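Local coordinates for acetaldehyde dehydrogenase (Acetylating) (Geobacillus thermoglucosidasius, PDB 5J78), which probably catalyses the reversible, NAD-dependent conversion of acetaldehyde and coenzyme A into acetyl-CoA, as an acetylating aldehyde dehydrogenase, at residues A[61-66]-A[102-107]; A[67-72]-A[178-183]; A[93-98]-A[143-148]; A[151-156]-A[454-459]. All coordinates share one frame; numbering follows the deposited sequence.

Contact 1 (A[61-66]-A[102-107]); sequences IVESMA and DVYNSI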
loop_
_atom_site.group_PDB
_atom_site.type_symbol
_atom_site.label_atom_id
_atom_site.label_comp_id
_atom_site.label_asym_id
_atom_site.label_seq_id
_atom_site.Cartn_x
_atom_site.Cartn_y
_atom_site.Cartn_z
ATOM N N ILE A 61 26.659 -6.955 -34.221
ATOM C CA ILE A 61 25.296 -6.522 -33.915
ATOM C C ILE A 61 25.277 -5.048 -33.481
ATOM O O ILE A 61 24.478 -4.253 -33.990
ATOM C CB ILE A 61 24.663 -7.416 -32.825
ATOM C CG1 ILE A 61 24.499 -8.834 -33.400
ATOM C CG2 ILE A 61 23.302 -6.826 -32.342
ATOM C CD1 ILE A 61 24.202 -9.912 -32.401
ATOM N N VAL A 62 26.170 -4.673 -32.569
ATOM C CA VAL A 62 26.173 -3.295 -32.053
ATOM C C VAL A 62 26.467 -2.296 -33.186
ATOM O O VAL A 62 25.872 -1.202 -33.259
ATOM C CB VAL A 62 27.193 -3.130 -30.914
ATOM C CG1 VAL A 62 27.306 -1.688 -30.475
ATOM C CG2 VAL A 62 26.815 -4.050 -29.695
ATOM N N GLU A 63 27.385 -2.682 -34.065
ATOM C CA GLU A 63 27.799 -1.834 -35.169
ATOM C C GLU A 63 26.637 -1.608 -36.145
ATOM O O GLU A 63 26.398 -0.484 -36.571
ATOM C CB GLU A 63 28.989 -2.455 -35.900
ATOM C CG GLU A 63 29.352 -1.732 -37.183
ATOM C CD GLU A 63 30.524 -2.370 -37.881
ATOM O OE1 GLU A 63 30.468 -3.593 -38.145
ATOM O OE2 GLU A 63 31.503 -1.649 -38.140
ATOM N N SER A 64 25.922 -2.684 -36.473
ATOM C CA SER A 64 24.764 -2.609 -37.349
ATOM C C SER A 64 23.685 -1.717 -36.742
ATOM O O SER A 64 23.055 -0.936 -37.449
ATOM C CB SER A 64 24.210 -4.009 -37.618
ATOM O OG SER A 64 22.997 -3.950 -38.357
ATOM N N MET A 65 23.468 -1.837 -35.435
ATOM C CA MET A 65 22.509 -0.976 -34.739
ATOM C C MET A 65 22.939 0.485 -34.870
ATOM O O MET A 65 22.136 1.355 -35.213
ATOM C CB MET A 65 22.387 -1.357 -33.257
ATOM C CG MET A 65 21.707 -2.681 -32.991
ATOM S SD MET A 65 21.975 -3.264 -31.273
ATOM C CE MET A 65 21.149 -1.969 -30.358
ATOM N N ALA A 66 24.219 0.751 -34.620
ATOM C CA ALA A 66 24.723 2.119 -34.707
ATOM C C ALA A 66 24.532 2.690 -36.111
ATOM O O ALA A 66 24.188 3.873 -36.280
ATOM C CB ALA A 66 26.175 2.179 -34.318
ATOM N N ASP A 102 28.960 9.112 -30.951
ATOM C CA ASP A 102 29.742 9.283 -29.715
ATOM C C ASP A 102 29.586 8.102 -28.731
ATOM O O ASP A 102 30.572 7.617 -28.181
ATOM C CB ASP A 102 29.354 10.584 -29.011
ATOM C CG ASP A 102 29.654 11.818 -29.857
ATOM O OD1 ASP A 102 29.304 11.835 -31.055
ATOM O OD2 ASP A 102 30.262 12.760 -29.326
ATOM N N VAL A 103 28.363 7.644 -28.527
ATOM C CA VAL A 103 28.113 6.528 -27.622
ATOM C C VAL A 103 28.687 5.242 -28.197
ATOM O O VAL A 103 29.361 4.489 -27.501
ATOM C CB VAL A 103 26.613 6.351 -27.336
ATOM C CG1 VAL A 103 26.344 5.060 -26.606
ATOM C CG2 VAL A 103 26.083 7.531 -26.547
ATOM N N TYR A 104 28.429 4.994 -29.471
ATOM C CA TYR A 104 28.987 3.835 -30.136
ATOM C C TYR A 104 30.512 3.777 -30.006
ATOM O O TYR A 104 31.088 2.749 -29.615
ATOM C CB TYR A 104 28.609 3.834 -31.611
ATOM C CG TYR A 104 29.305 2.721 -32.339
ATOM C CD1 TYR A 104 28.937 1.411 -32.129
ATOM C CD2 TYR A 104 30.338 2.985 -33.226
ATOM C CE1 TYR A 104 29.580 0.365 -32.784
ATOM C CE2 TYR A 104 30.988 1.967 -33.886
ATOM C CZ TYR A 104 30.601 0.653 -33.664
ATOM O OH TYR A 104 31.250 -0.366 -34.316
ATOM N N ASN A 105 31.166 4.876 -30.352
ATOM C CA ASN A 105 32.621 4.923 -30.317
ATOM C C ASN A 105 33.177 4.688 -28.909
ATOM O O ASN A 105 34.236 4.102 -28.769
ATOM C CB ASN A 105 33.107 6.269 -30.886
ATOM C CG ASN A 105 32.996 6.325 -32.405
ATOM O OD1 ASN A 105 33.005 5.289 -33.086
ATOM N ND2 ASN A 105 32.906 7.527 -32.944
ATOM N N SER A 106 32.448 5.107 -27.874
ATOM C CA SER A 106 32.910 4.942 -26.497
ATOM C C SER A 106 32.722 3.522 -25.940
ATOM O O SER A 106 33.227 3.216 -24.876
ATOM C CB SER A 106 32.183 5.913 -25.572
ATOM O OG SER A 106 30.885 5.432 -25.303
ATOM N N ILE A 107 31.980 2.664 -26.634
ATOM C CA ILE A 107 31.725 1.329 -26.118
ATOM C C ILE A 107 32.214 0.230 -27.058
ATOM O O ILE A 107 32.347 -0.920 -26.645
ATOM C CB ILE A 107 30.196 1.103 -25.815
ATOM C CG1 ILE A 107 29.349 1.064 -27.097
ATOM C CG2 ILE A 107 29.691 2.180 -24.857
ATOM C CD1 ILE A 107 27.876 0.665 -26.879
#
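Y104 leans across to V62, E63 and A66 in a largely buried, apolar helix-to-helix contact between helix 55-84 and the later part of helix 89-107. The axes of the two short segments pass 10.6 Å apart and run nearly antiparallel, at 166°. Across this gap the tyrosine ring is the chief filler. CB of A66 lies over one ring face, 4.0 Å from the centroid and 30° off the normal, which fits a CH-pi contact. One turn earlier, V62 CG1 meets the ring edge in its plane, 3.8 Å from Y104 CE1. These helices follow each other in the chain, so the pair forms an antiparallel helical hairpin within the aldehyde dehydrogenase fold, flanked by helix 143-156, whose L152 also touches V62. Toward the exposed side, the phenol crosses E63 obliquely, with Y104 OH 3.5 Å from E63 CB, against the aliphatic part of that side chain. CG of the tyrosine stands anti to the backbone N (chi1 174°), which carries the ring over to helix 55-84. A serine here takes the ring away from A66 CB and V62 CG1, and would probably open a gap between the helices. I107 contributes more loosely, its CD1 lying 4.3 Å from V62 CG1.

Contact 2 (A[67-72]-A[178-183]); sequences NAAREE and RIMQEA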
loop_
_atom_site.group_PDB
_atom_site.type_symbol
_atom_site.label_atom_id
_atom_site.label_comp_id
_atom_site.label_asym_id
_atom_site.label_seq_id
_atom_site.Cartn_x
_atom_site.Cartn_y
_atom_site.Cartn_z
ATOM N N ASN A 67 24.756 1.847 -37.118
ATOM C CA ASN A 67 24.671 2.291 -38.503
ATOM C C ASN A 67 23.250 2.674 -38.837
ATOM O O ASN A 67 23.006 3.683 -39.490
ATOM C CB ASN A 67 25.157 1.210 -39.472
ATOM C CG ASN A 67 26.667 1.090 -39.507
ATOM O OD1 ASN A 67 27.383 2.050 -39.216
ATOM N ND2 ASN A 67 27.163 -0.093 -39.876
ATOM N N ALA A 68 22.309 1.875 -38.365
ATOM C CA ALA A 68 20.909 2.120 -38.657
ATOM C C ALA A 68 20.425 3.399 -37.982
ATOM O O ALA A 68 19.616 4.136 -38.544
ATOM C CB ALA A 68 20.071 0.929 -38.227
ATOM N N ALA A 69 20.921 3.672 -36.779
ATOM C CA ALA A 69 20.521 4.885 -36.053
ATOM C C ALA A 69 20.968 6.121 -36.813
ATOM O O ALA A 69 20.245 7.121 -36.917
ATOM C CB ALA A 69 21.113 4.891 -34.641
ATOM N N ARG A 70 22.196 6.049 -37.304
ATOM C CA ARG A 70 22.806 7.113 -38.082
ATOM C C ARG A 70 21.954 7.401 -39.305
ATOM O O ARG A 70 21.635 8.538 -39.592
ATOM C CB ARG A 70 24.218 6.702 -38.488
ATOM C CG ARG A 70 25.139 7.787 -39.008
ATOM C CD ARG A 70 26.574 7.220 -39.095
ATOM N NE ARG A 70 27.034 6.666 -37.804
ATOM C CZ ARG A 70 27.447 5.414 -37.590
ATOM N NH1 ARG A 70 27.491 4.521 -38.578
ATOM N NH2 ARG A 70 27.839 5.046 -36.367
ATOM N N GLU A 71 21.552 6.346 -39.986
ATOM C CA GLU A 71 20.768 6.482 -41.192
ATOM C C GLU A 71 19.376 7.001 -40.902
ATOM O O GLU A 71 18.793 7.656 -41.751
ATOM C CB GLU A 71 20.658 5.145 -41.925
ATOM C CG GLU A 71 21.971 4.624 -42.527
ATOM C CD GLU A 71 21.947 3.117 -42.792
ATOM O OE1 GLU A 71 23.041 2.515 -42.890
ATOM O OE2 GLU A 71 20.841 2.535 -42.897
ATOM N N GLU A 72 18.830 6.687 -39.728
ATOM C CA GLU A 72 17.454 7.074 -39.412
ATOM C C GLU A 72 17.386 8.309 -38.520
ATOM O O GLU A 72 16.309 8.705 -38.084
ATOM C CB GLU A 72 16.719 5.901 -38.763
ATOM C CG GLU A 72 16.492 4.721 -39.710
ATOM C CD GLU A 72 15.556 5.074 -40.860
ATOM O OE1 GLU A 72 14.583 5.833 -40.640
ATOM O OE2 GLU A 72 15.807 4.613 -41.987
ATOM N N ARG A 178 12.052 -0.234 -32.769
ATOM C CA ARG A 178 11.804 -1.068 -33.939
ATOM C C ARG A 178 13.036 -1.074 -34.850
ATOM O O ARG A 178 13.505 -2.123 -35.281
ATOM C CB ARG A 178 10.576 -0.535 -34.695
ATOM C CG ARG A 178 9.691 -1.563 -35.380
ATOM C CD ARG A 178 8.361 -0.914 -35.848
ATOM N NE ARG A 178 7.368 -0.851 -34.768
ATOM C CZ ARG A 178 6.757 0.248 -34.328
ATOM N NH1 ARG A 178 7.003 1.453 -34.864
ATOM N NH2 ARG A 178 5.879 0.132 -33.338
ATOM N N ILE A 179 13.562 0.115 -35.115
ATOM C CA ILE A 179 14.735 0.274 -35.954
ATOM C C ILE A 179 15.974 -0.381 -35.322
ATOM O O ILE A 179 16.757 -1.010 -36.021
ATOM C CB ILE A 179 15.000 1.764 -36.231
ATOM C CG1 ILE A 179 13.971 2.297 -37.235
ATOM C CG2 ILE A 179 16.388 1.986 -36.818
ATOM C CD1 ILE A 179 13.881 3.792 -37.258
ATOM N N MET A 180 16.144 -0.248 -34.008
ATOM C CA MET A 180 17.253 -0.915 -33.315
ATOM C C MET A 180 17.176 -2.454 -33.433
ATOM O O MET A 180 18.186 -3.111 -33.703
ATOM C CB MET A 180 17.285 -0.482 -31.842
ATOM C CG MET A 180 17.762 0.962 -31.593
ATOM S SD MET A 180 19.295 1.463 -32.440
ATOM C CE MET A 180 18.651 2.066 -33.973
ATOM N N GLN A 181 15.981 -3.025 -33.246
ATOM C CA GLN A 181 15.793 -4.481 -33.306
ATOM C C GLN A 181 16.007 -5.034 -34.714
ATOM O O GLN A 181 16.593 -6.101 -34.891
ATOM C CB GLN A 181 14.392 -4.856 -32.812
ATOM C CG GLN A 181 14.002 -6.290 -33.039
ATOM C CD GLN A 181 14.802 -7.237 -32.158
ATOM O OE1 GLN A 181 15.350 -6.833 -31.125
ATOM N NE2 GLN A 181 14.878 -8.499 -32.564
ATOM N N GLU A 182 15.507 -4.324 -35.716
ATOM C CA GLU A 182 15.672 -4.765 -37.103
ATOM C C GLU A 182 17.137 -4.729 -37.512
ATOM O O GLU A 182 17.621 -5.646 -38.166
ATOM C CB GLU A 182 14.823 -3.905 -38.046
ATOM C CG GLU A 182 13.360 -4.262 -37.921
ATOM C CD GLU A 182 12.429 -3.372 -38.715
ATOM O OE1 GLU A 182 12.914 -2.420 -39.380
ATOM O OE2 GLU A 182 11.203 -3.642 -38.661
ATOM N N ALA A 183 17.842 -3.668 -37.128
ATOM C CA ALA A 183 19.287 -3.586 -37.352
ATOM C C ALA A 183 20.037 -4.734 -36.657
ATOM O O ALA A 183 20.983 -5.296 -37.200
ATOM C CB ALA A 183 19.809 -2.245 -36.863
#
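A68 and A183 meet where helix 55-84 crosses helix 170-186, the helix that joins strands 160-165 and 194-196 in a beta-alpha-beta unit of the mixed sheet. The short segments cross at 138°, with their axes 9.4 Å apart at closest approach, a spacing consistent with the small side chains at the crossing.

Alanine packing comes first. The two CB atoms, A68 CB and A183 CB, are 3.5 Å apart, closer than two methyl groups normally pack, and the CA atoms of this pair are the nearest across the segments. A68 CB also touches I179 CG2 at 4.1 Å.

The second kind sets an aliphatic branch against the methylenes of a charged side chain. I179 CD1 rests on E72, 3.7 Å from its CG. The glutamate chain bends at chi2 (-65°); CB and CG lie against the isoleucine, and OE1 forms a salt bridge with R75 on the same helix. An alanine in place of E72 keeps only CB beside I179 CD1, which would probably open a gap where CG lay and leave R75 without this carboxylate.

No hydrogen bond links the two segments, although S64, one turn before A68 on helix 55-84, donates from its hydroxyl to A183 O.

The third element is a thioether. M180 starts alongside rather than facing the other helix, but bends at chi2 (-48°) and again at chi3, bringing its CE to 3.8 Å from A69 CB.

Contact 3 (A[93-98]-A[143-148]); sequences TLKNLF and PTSTVI. With ACT (acetate ion), chain I.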
loop_
_atom_site.group_PDB
_atom_site.type_symbol
_atom_site.label_atom_id
_atom_site.label_comp_id
_atom_site.label_asym_id
_atom_site.label_seq_id
_atom_site.Cartn_x
_atom_site.Cartn_y
_atom_site.Cartn_z
ATOM N N THR A 93 18.171 15.743 -34.756
ATOM C CA THR A 93 18.927 14.864 -35.650
ATOM C C THR A 93 20.358 14.731 -35.109
ATOM O O THR A 93 20.923 13.640 -35.076
ATOM C CB THR A 93 18.939 15.388 -37.132
ATOM O OG1 THR A 93 17.602 15.393 -37.666
ATOM C CG2 THR A 93 19.782 14.487 -38.013
ATOM N N LEU A 94 20.926 15.855 -34.687
ATOM C CA LEU A 94 22.240 15.890 -34.063
ATOM C C LEU A 94 22.266 15.079 -32.770
ATOM O O LEU A 94 23.228 14.364 -32.493
ATOM C CB LEU A 94 22.651 17.325 -33.761
ATOM C CG LEU A 94 23.008 18.188 -34.966
ATOM C CD1 LEU A 94 23.249 19.635 -34.535
ATOM C CD2 LEU A 94 24.235 17.628 -35.677
ATOM N N LYS A 95 21.208 15.216 -31.981
ATOM C CA LYS A 95 21.053 14.444 -30.764
ATOM C C LYS A 95 21.068 12.939 -31.074
ATOM O O LYS A 95 21.748 12.181 -30.388
ATOM C CB LYS A 95 19.762 14.852 -30.043
ATOM C CG LYS A 95 19.739 14.498 -28.558
ATOM C CD LYS A 95 18.380 14.702 -27.907
ATOM C CE LYS A 95 17.881 16.151 -27.987
ATOM N NZ LYS A 95 16.487 16.203 -27.398
ATOM N N ASN A 96 20.356 12.500 -32.118
ATOM C CA ASN A 96 20.356 11.082 -32.477
ATOM C C ASN A 96 21.730 10.629 -32.948
ATOM O O ASN A 96 22.132 9.486 -32.696
ATOM C CB ASN A 96 19.311 10.770 -33.564
ATOM C CG ASN A 96 17.885 10.823 -33.040
ATOM O OD1 ASN A 96 17.635 10.570 -31.867
ATOM N ND2 ASN A 96 16.945 11.134 -33.914
ATOM N N LEU A 97 22.438 11.524 -33.637
ATOM C CA LEU A 97 23.758 11.219 -34.169
ATOM C C LEU A 97 24.778 11.151 -33.033
ATOM O O LEU A 97 25.771 10.426 -33.123
ATOM C CB LEU A 97 24.173 12.263 -35.214
ATOM C CG LEU A 97 23.464 12.209 -36.574
ATOM C CD1 LEU A 97 23.889 13.376 -37.401
ATOM C CD2 LEU A 97 23.784 10.886 -37.287
ATOM N N PHE A 98 24.528 11.903 -31.964
ATOM C CA PHE A 98 25.360 11.820 -30.774
ATOM C C PHE A 98 25.253 10.402 -30.213
ATOM O O PHE A 98 26.258 9.788 -29.852
ATOM C CB PHE A 98 24.955 12.877 -29.721
ATOM C CG PHE A 98 25.589 12.662 -28.374
ATOM C CD1 PHE A 98 26.892 13.055 -28.130
ATOM C CD2 PHE A 98 24.880 12.034 -27.353
ATOM C CE1 PHE A 98 27.493 12.824 -26.871
ATOM C CE2 PHE A 98 25.470 11.800 -26.104
ATOM C CZ PHE A 98 26.781 12.198 -25.873
ATOM N N PRO A 143 13.343 11.442 -26.587
ATOM C CA PRO A 143 12.754 10.110 -26.759
ATOM C C PRO A 143 13.605 9.162 -27.615
ATOM O O PRO A 143 13.937 8.082 -27.162
ATOM C CB PRO A 143 11.420 10.395 -27.444
ATOM C CG PRO A 143 11.536 11.812 -27.975
ATOM C CD PRO A 143 12.493 12.514 -27.123
ATOM N N THR A 144 13.986 9.570 -28.819
ATOM C CA THR A 144 14.581 8.621 -29.758
ATOM C C THR A 144 16.080 8.454 -29.499
ATOM O O THR A 144 16.606 7.353 -29.594
ATOM C CB THR A 144 14.316 9.061 -31.203
ATOM O OG1 THR A 144 14.930 10.336 -31.429
ATOM C CG2 THR A 144 12.810 9.185 -31.443
ATOM N N SER A 145 16.752 9.531 -29.105
ATOM C CA SER A 145 18.181 9.454 -28.825
ATOM C C SER A 145 18.488 8.588 -27.606
ATOM O O SER A 145 19.523 7.901 -27.585
ATOM C CB SER A 145 18.785 10.840 -28.611
ATOM O OG SER A 145 18.106 11.576 -27.618
ATOM N N THR A 146 17.591 8.603 -26.614
ATOM C CA THR A 146 17.786 7.819 -25.380
ATOM C C THR A 146 17.592 6.322 -25.666
ATOM O O THR A 146 18.253 5.452 -25.066
ATOM C CB THR A 146 16.825 8.269 -24.252
ATOM O OG1 THR A 146 17.005 9.668 -23.981
ATOM C CG2 THR A 146 17.097 7.495 -22.946
ATOM N N VAL A 147 16.678 6.027 -26.577
ATOM C CA VAL A 147 16.450 4.664 -27.015
ATOM C C VAL A 147 17.686 4.135 -27.707
ATOM O O VAL A 147 18.114 2.994 -27.450
ATOM C CB VAL A 147 15.249 4.551 -27.975
ATOM C CG1 VAL A 147 15.269 3.228 -28.720
ATOM C CG2 VAL A 147 13.958 4.722 -27.215
ATOM N N ILE A 148 18.247 4.948 -28.598
ATOM C CA ILE A 148 19.441 4.551 -29.340
ATOM C C ILE A 148 20.581 4.293 -28.351
ATOM O O ILE A 148 21.225 3.245 -28.383
ATOM C CB ILE A 148 19.837 5.632 -30.353
ATOM C CG1 ILE A 148 18.787 5.730 -31.472
ATOM C CG2 ILE A 148 21.215 5.348 -30.941
ATOM C CD1 ILE A 148 18.855 7.003 -32.254
HETATM C C ACT I . 15.482 13.284 -29.404
HETATM O O ACT I . 15.072 14.303 -28.818
HETATM O OXT ACT I . 15.823 12.334 -28.718
HETATM C CH3 ACT I . 15.611 13.221 -30.892
#
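N96 grips T144 where segment 93-98 of helix 89-107 runs beside the first turns of helix 143-156, the connecting helix of a beta-alpha-beta crossover from strand 124-138 to strand 160-165. The two segments are almost parallel, at 8°, with axes only 8.4 Å apart; the CA atoms of N96 and S145 come within 4.6 Å.

The close side is polar and buried. T144 OG1 donates to N96 OD1 at 2.8 Å, in the carbonyl plane and on a lone pair. The amide is held from its other end too, since N96 ND2 donates to A73 O of helix 55-84, and this pairing fixes which way the amide is flipped. I148 CD1 adds an apolar neighbour, 3.8 Å from N96 OD1.

The opposite flank is looser: T93 and L97 direct their CB atoms away from helix 143-156 and are partly exposed, meeting V477 of the second subunit.

At the start of helix 143-156 an acetate, probably from the crystallisation liquor, is bound between the two segments and also bonded by K92 NZ. K95 NZ reaches its O atom at 2.8 Å, yet this ammonium also has a salt bridge to D268, and the chain touches T271, close in sequence to C273, which is oxidised to 3-sulfinoalanine in this crystal. S145 N donates to the other carboxylate oxygen, OXT, nearly straight (164°), and T144 N adds only a weak bond. With its hydroxyl between the backbone N and the carbonyl carbon (chi1 54°), S145 sends OG to that same OXT, 2.6 Å away.

Contact 4 (A[151-156]-A[454-459]); sequences ALIAVK and NVTVTH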
loop_
_atom_site.group_PDB
_atom_site.type_symbol
_atom_site.label_atom_id
_atom_site.label_comp_id
_atom_site.label_asym_id
_atom_site.label_seq_id
_atom_site.Cartn_x
_atom_site.Cartn_y
_atom_site.Cartn_z
ATOM N N ALA A 151 19.835 1.189 -26.075
ATOM C CA ALA A 151 19.855 -0.071 -26.811
ATOM C C ALA A 151 21.277 -0.494 -27.114
ATOM O O ALA A 151 21.614 -1.668 -26.966
ATOM C CB ALA A 151 19.053 0.038 -28.105
ATOM N N LEU A 152 22.109 0.457 -27.543
ATOM C CA LEU A 152 23.516 0.164 -27.820
ATOM C C LEU A 152 24.260 -0.347 -26.555
ATOM O O LEU A 152 24.937 -1.360 -26.607
ATOM C CB LEU A 152 24.229 1.399 -28.368
ATOM C CG LEU A 152 23.916 1.828 -29.806
ATOM C CD1 LEU A 152 24.526 3.201 -30.030
ATOM C CD2 LEU A 152 24.418 0.793 -30.805
ATOM N N ILE A 153 24.145 0.359 -25.429
ATOM C CA ILE A 153 24.896 -0.058 -24.239
ATOM C C ILE A 153 24.314 -1.347 -23.646
ATOM O O ILE A 153 25.049 -2.160 -23.093
ATOM C CB ILE A 153 24.950 1.042 -23.138
ATOM C CG1 ILE A 153 23.569 1.380 -22.555
ATOM C CG2 ILE A 153 25.654 2.319 -23.653
ATOM C CD1 ILE A 153 23.667 2.276 -21.296
ATOM N N ALA A 154 23.008 -1.553 -23.777
ATOM C CA ALA A 154 22.407 -2.778 -23.260
ATOM C C ALA A 154 22.853 -3.992 -24.051
ATOM O O ALA A 154 23.179 -5.032 -23.473
ATOM C CB ALA A 154 20.877 -2.686 -23.265
ATOM N N VAL A 155 22.857 -3.882 -25.378
ATOM C CA VAL A 155 23.168 -5.048 -26.205
ATOM C C VAL A 155 24.672 -5.349 -26.175
ATOM O O VAL A 155 25.076 -6.501 -26.146
ATOM C CB VAL A 155 22.682 -4.850 -27.658
ATOM C CG1 VAL A 155 23.170 -5.986 -28.582
ATOM C CG2 VAL A 155 21.167 -4.778 -27.682
ATOM N N LYS A 156 25.495 -4.308 -26.157
ATOM C CA LYS A 156 26.940 -4.484 -26.074
ATOM C C LYS A 156 27.327 -5.268 -24.805
ATOM O O LYS A 156 28.273 -6.059 -24.834
ATOM C CB LYS A 156 27.627 -3.117 -26.117
ATOM C CG LYS A 156 29.132 -3.107 -25.841
ATOM C CD LYS A 156 29.951 -3.732 -26.948
ATOM C CE LYS A 156 31.371 -4.016 -26.448
ATOM N NZ LYS A 156 32.369 -4.268 -27.534
ATOM N N ASN A 454 27.963 9.250 -15.623
ATOM C CA ASN A 454 27.262 9.096 -16.880
ATOM C C ASN A 454 27.146 7.586 -17.084
ATOM O O ASN A 454 28.156 6.880 -17.179
ATOM C CB ASN A 454 28.013 9.769 -18.045
ATOM C CG ASN A 454 27.876 11.286 -18.045
ATOM O OD1 ASN A 454 27.685 11.899 -17.001
ATOM N ND2 ASN A 454 27.960 11.898 -19.234
ATOM N N VAL A 455 25.913 7.094 -17.119
ATOM C CA VAL A 455 25.654 5.673 -17.254
ATOM C C VAL A 455 26.059 5.195 -18.634
ATOM O O VAL A 455 25.773 5.857 -19.631
ATOM C CB VAL A 455 24.164 5.353 -17.000
ATOM C CG1 VAL A 455 23.853 3.878 -17.299
ATOM C CG2 VAL A 455 23.798 5.712 -15.565
ATOM N N THR A 456 26.704 4.033 -18.677
ATOM C CA THR A 456 27.282 3.520 -19.906
ATOM C C THR A 456 27.346 1.983 -19.802
ATOM O O THR A 456 26.716 1.385 -18.907
ATOM C CB THR A 456 28.679 4.185 -20.189
ATOM O OG1 THR A 456 29.226 3.681 -21.408
ATOM C CG2 THR A 456 29.668 3.944 -19.058
ATOM N N VAL A 457 28.038 1.329 -20.734
ATOM C CA VAL A 457 27.987 -0.147 -20.826
ATOM C C VAL A 457 28.487 -0.902 -19.552
ATOM O O VAL A 457 28.002 -1.992 -19.232
ATOM C CB VAL A 457 28.795 -0.630 -22.052
ATOM C CG1 VAL A 457 30.283 -0.329 -21.889
ATOM C CG2 VAL A 457 28.563 -2.101 -22.324
ATOM N N THR A 458 29.421 -0.311 -18.819
ATOM C CA THR A 458 29.981 -0.953 -17.649
ATOM C C THR A 458 28.971 -0.995 -16.497
ATOM O O THR A 458 29.161 -1.732 -15.535
ATOM C CB THR A 458 31.262 -0.258 -17.203
ATOM O OG1 THR A 458 31.013 1.139 -16.965
ATOM C CG2 THR A 458 32.316 -0.395 -18.295
ATOM N N HIS A 459 27.886 -0.231 -16.601
ATOM C CA HIS A 459 26.830 -0.291 -15.589
ATOM C C HIS A 459 25.846 -1.438 -15.851
ATOM O O HIS A 459 25.013 -1.752 -14.988
ATOM C CB HIS A 459 26.090 1.054 -15.509
ATOM C CG HIS A 459 26.966 2.182 -15.062
ATOM N ND1 HIS A 459 27.543 3.072 -15.943
ATOM C CD2 HIS A 459 27.420 2.522 -13.830
ATOM C CE1 HIS A 459 28.290 3.930 -15.274
ATOM N NE2 HIS A 459 28.227 3.625 -13.988
#
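K156 NZ is gripped by D59 through a salt bridge and by the carbonyl of K108, with a weak further bond to V110 O, while lower on the same side chain CG packs 3.7 Å from V457 CG2. The lysine therefore serves two purposes: its CB sets out toward the 454-459 loop, CG touches the valine, and a bend at chi2 (70°) leads the ammonium away to its polar partners.

One turn back, I153 makes the broader part of the contact. Its backbone O is 3.6 Å from V457 CG2, and the CB atoms of I153 and V457 stand 4.3 Å apart. CG1 of the isoleucine takes the position between the backbone N and the carbonyl carbon (chi1 64°), which brings CD1 to 4.0 Å from T456 O.

The loop is stiffened from within. T456 N donates to H459 ND1 at 3.0 Å, 18° out of the imidazole plane, and H459 N returns a bond to T456 O where the 3-10 turn 457-459 forms. This turn leads into strand 461-468, which pairs antiparallel with strand 124-138. The contact sets the loop before that strand against the last turns of crossover helix 143-156.

No hydrogen bond spans the two segments; they meet through carbon and backbone carbonyls, while K156 NZ finds its partners outside. The buried ammonium, facing D59 and carbonyl oxygens, is likely to stay charged.

Overall arrangement
All four contacts are mainly buried, but their edges differ: contact 1 reaches the surface through E63, whereas every touching residue of contacts 3 and 4 is buried. Helix 55-84 serves contacts 1 and 2, helix 89-107 contacts 1 and 3, and helix 143-156 contacts 3 and 4, so shared helices tie the set together. I107 of contact 1 packs on L152 and K156 of contact 4, and A69 of contact 2 on I148 of contact 3. Contacts 1, 2 and 4 meet through carbon, by ring, alanine or branched chain. Contact 3, whose centre lies about 11 Å from the centre of the chain, instead joins its segments by a hydrogen bond and holds an anion.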